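Local coordinates for protein GDP-6-deoxy-D-mannose reductase (Pseudomonas aeruginosa, PDB 6X3B) that binds NADPH and probably reduces GDP-4-dehydro-6-deoxy-D-mannose to GDP-rhamnose for the O-antigen of lipopolysaccharide, at residues K112-G118 / E169-V173. Numbering follows the deposited sequence.
Sequences KARGFSG and EGWRV
The indole of W171 fills the angle between the end of one helix and the loop that follows it, and F116 meets it edge-to-face: the phenyl edge, led by CD2, points at one face of the six-membered ring, with planes at 88° and centroids 5.0 Å apart. CD2 of F116 comes 3.7 Å from CZ3 of W171. On that same face S117 makes a CH-pi contact, its CA standing 3.7 Å from the centroid of the five-membered ring, while CB of E169 lies against the opposite face. K112 CA borders the indole in its plane.

A salt bridge closes the outer side. With CG anti to the backbone N (chi1 -177°) and the rest of the chain extended, K112 runs past the indole rim, and its NZ reaches OE2 of E169 at 2.9 Å, from above the carboxylate plane.

Backbone contacts are slighter. R172 N gives a weak, bent bond to G118 O (3.4 Å), supplemented by a water that donates to S117 O and accepts from R172 N.

A Schellman motif at G115 ends helix 93-114 and turns the chain so that F116 and S117 come over the indole. The contact thus ties this helix end, and the loop leading on to strand 119-123, to the turn between helix 150-169 and strand 172-182, where the two parallel strands begin side by side in the Rossmann-type sheet; L108 and W165 of the two helices also touch W171.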
ATOM      1  N   LYS A 112      20.950   1.138  -3.625  1.00 19.96           N
ATOM      2  CA  LYS A 112      21.094   1.267  -5.070  1.00 21.97           C
ATOM      3  C   LYS A 112      22.337   2.072  -5.424  1.00 24.46           C
ATOM      4  O   LYS A 112      23.146   1.656  -6.269  1.00 23.25           O
ATOM      5  CB  LYS A 112      19.836   1.921  -5.664  1.00 15.32           C
ATOM      6  CG  LYS A 112      19.903   2.021  -7.211  1.00 24.30           C
ATOM      7  CD  LYS A 112      18.609   2.596  -7.825  1.00 22.68           C
ATOM      8  CE  LYS A 112      18.794   2.837  -9.331  1.00 26.75           C
ATOM      9  NZ  LYS A 112      17.583   3.456  -9.952  1.00 26.53           N
ATOM     10  N   ALA A 113      22.520   3.226  -4.767  1.00 19.58           N
ATOM     11  CA  ALA A 113      23.662   4.078  -5.089  1.00 21.44           C
ATOM     12  C   ALA A 113      24.982   3.374  -4.803  1.00 24.54           C
ATOM     13  O   ALA A 113      25.978   3.622  -5.493  1.00 21.69           O
ATOM     14  CB  ALA A 113      23.588   5.389  -4.304  1.00 24.79           C
ATOM     15  N   ARG A 114      25.009   2.512  -3.785  1.00 22.18           N
ATOM     16  CA  ARG A 114      26.224   1.789  -3.426  1.00 26.68           C
ATOM     17  C   ARG A 114      26.539   0.649  -4.400  1.00 26.29           C
ATOM     18  O   ARG A 114      27.687   0.189  -4.461  1.00 25.11           O
ATOM     19  CB  ARG A 114      26.084   1.259  -2.000  1.00 20.38           C
ATOM     20  CG  ARG A 114      27.149   0.241  -1.559  1.00 21.63           C
ATOM     21  CD  ARG A 114      28.528   0.863  -1.359  1.00 26.90           C
ATOM     22  NE  ARG A 114      29.473  -0.139  -0.865  1.00 25.78           N
ATOM     23  CZ  ARG A 114      30.058  -1.046  -1.648  1.00 27.33           C
ATOM     24  NH1 ARG A 114      29.802  -1.064  -2.953  1.00 23.28           N
ATOM     25  NH2 ARG A 114      30.888  -1.941  -1.131  1.00 22.10           N
ATOM     26  N   GLY A 115      25.563   0.203  -5.179  1.00 20.97           N
ATOM     27  CA  GLY A 115      25.753  -0.879  -6.130  1.00 17.67           C
ATOM     28  C   GLY A 115      25.062  -2.165  -5.754  1.00 23.62           C
ATOM     29  O   GLY A 115      25.259  -3.184  -6.434  1.00 22.02           O
ATOM     30  N   PHE A 116      24.261  -2.154  -4.692  1.00 20.69           N
ATOM     31  CA  PHE A 116      23.500  -3.331  -4.306  1.00 23.56           C
ATOM     32  C   PHE A 116      22.615  -3.788  -5.458  1.00 22.34           C
ATOM     33  O   PHE A 116      22.054  -2.974  -6.193  1.00 23.36           O
ATOM     34  CB  PHE A 116      22.639  -3.016  -3.073  1.00 20.56           C
ATOM     35  CG  PHE A 116      21.841  -4.186  -2.559  1.00 25.75           C
ATOM     36  CD1 PHE A 116      22.458  -5.192  -1.828  1.00 23.73           C
ATOM     37  CD2 PHE A 116      20.461  -4.264  -2.776  1.00 20.20           C
ATOM     38  CE1 PHE A 116      21.724  -6.273  -1.330  1.00 23.86           C
ATOM     39  CE2 PHE A 116      19.721  -5.343  -2.275  1.00 22.48           C
ATOM     40  CZ  PHE A 116      20.343  -6.342  -1.555  1.00 24.60           C
ATOM     41  N   SER A 117      22.510  -5.108  -5.624  1.00 21.89           N
ATOM     42  CA  SER A 117      21.528  -5.679  -6.538  1.00 26.11           C
ATOM     43  C   SER A 117      21.151  -7.086  -6.104  1.00 21.92           C
ATOM     44  O   SER A 117      20.718  -7.894  -6.934  1.00 23.18           O
ATOM     45  CB  SER A 117      22.040  -5.677  -7.993  1.00 29.21           C
ATOM     46  OG  SER A 117      23.194  -6.490  -8.120  1.00 28.67           O
ATOM     47  N   GLY A 118      21.284  -7.387  -4.809  1.00 23.30           N
ATOM     48  CA  GLY A 118      21.008  -8.706  -4.258  1.00 22.18           C
ATOM     49  C   GLY A 118      19.597  -8.894  -3.724  1.00 25.20           C
ATOM     50  O   GLY A 118      18.618  -8.374  -4.268  1.00 20.98           O
ATOM     51  N   GLU A 169      14.086  -2.566 -10.545  1.00 21.81           N
ATOM     52  CA  GLU A 169      15.541  -2.715 -10.494  1.00 23.16           C
ATOM     53  C   GLU A 169      16.028  -4.124 -10.808  1.00 25.99           C
ATOM     54  O   GLU A 169      17.230  -4.301 -11.045  1.00 23.68           O
ATOM     55  CB  GLU A 169      16.074  -2.298  -9.124  1.00 25.15           C
ATOM     56  CG  GLU A 169      15.731  -0.846  -8.756  1.00 26.14           C
ATOM     57  CD  GLU A 169      16.367   0.162  -9.705  1.00 33.98           C
ATOM     58  OE1 GLU A 169      17.466  -0.125 -10.206  1.00 37.13           O
ATOM     59  OE2 GLU A 169      15.776   1.241  -9.937  1.00 35.85           O
ATOM     60  N   GLY A 170      15.153  -5.123 -10.814  1.00 20.83           N
ATOM     61  CA  GLY A 170      15.585  -6.493 -11.023  1.00 26.53           C
ATOM     62  C   GLY A 170      16.133  -7.194  -9.795  1.00 28.13           C
ATOM     63  O   GLY A 170      16.642  -8.310  -9.914  1.00 29.21           O
ATOM     64  N   TRP A 171      16.051  -6.583  -8.623  1.00 21.70           N
ATOM     65  CA  TRP A 171      16.499  -7.250  -7.406  1.00 19.79           C
ATOM     66  C   TRP A 171      15.556  -8.384  -7.032  1.00 23.71           C
ATOM     67  O   TRP A 171      14.370  -8.388  -7.381  1.00 23.75           O
ATOM     68  CB  TRP A 171      16.573  -6.267  -6.233  1.00 20.66           C
ATOM     69  CG  TRP A 171      17.454  -5.083  -6.460  1.00 18.62           C
ATOM     70  CD1 TRP A 171      18.258  -4.849  -7.531  1.00 21.65           C
ATOM     71  CD2 TRP A 171      17.601  -3.959  -5.591  1.00 22.05           C
ATOM     72  NE1 TRP A 171      18.900  -3.646  -7.386  1.00 19.84           N
ATOM     73  CE2 TRP A 171      18.517  -3.080  -6.201  1.00 20.01           C
ATOM     74  CE3 TRP A 171      17.041  -3.608  -4.355  1.00 19.25           C
ATOM     75  CZ2 TRP A 171      18.908  -1.874  -5.610  1.00 20.54           C
ATOM     76  CZ3 TRP A 171      17.421  -2.402  -3.766  1.00 19.39           C
ATOM     77  CH2 TRP A 171      18.342  -1.550  -4.401  1.00 21.08           C
ATOM     78  N   ARG A 172      16.093  -9.340  -6.282  1.00 20.91           N
ATOM     79  CA  ARG A 172      15.304 -10.409  -5.674  1.00 21.33           C
ATOM     80  C   ARG A 172      14.686  -9.869  -4.388  1.00 19.17           C
ATOM     81  O   ARG A 172      15.349  -9.796  -3.344  1.00 19.85           O
ATOM     82  CB  ARG A 172      16.185 -11.625  -5.397  1.00 20.91           C
ATOM     83  CG  ARG A 172      15.464 -12.783  -4.714  1.00 20.26           C
ATOM     84  CD  ARG A 172      16.244 -14.085  -4.894  1.00 20.24           C
ATOM     85  NE  ARG A 172      15.697 -15.205  -4.133  1.00 20.54           N
ATOM     86  CZ  ARG A 172      16.167 -15.582  -2.947  1.00 24.03           C
ATOM     87  NH1 ARG A 172      17.171 -14.907  -2.393  1.00 21.80           N
ATOM     88  NH2 ARG A 172      15.654 -16.627  -2.320  1.00 20.07           N
ATOM     89  N   VAL A 173      13.410  -9.482  -4.458  1.00 16.79           N
ATOM     90  CA  VAL A 173      12.681  -8.912  -3.335  1.00 15.68           C
ATOM     91  C   VAL A 173      11.710  -9.950  -2.808  1.00 17.93           C
ATOM     92  O   VAL A 173      10.951 -10.559  -3.576  1.00 20.95           O
ATOM     93  CB  VAL A 173      11.933  -7.630  -3.734  1.00 17.22           C
ATOM     94  CG1 VAL A 173      11.104  -7.139  -2.561  1.00 19.23           C
ATOM     95  CG2 VAL A 173      12.936  -6.584  -4.194  1.00 16.52           C
TER
HETATM   96  O   HOH W   1      19.123  -9.921  -6.948  1.00 28.69           O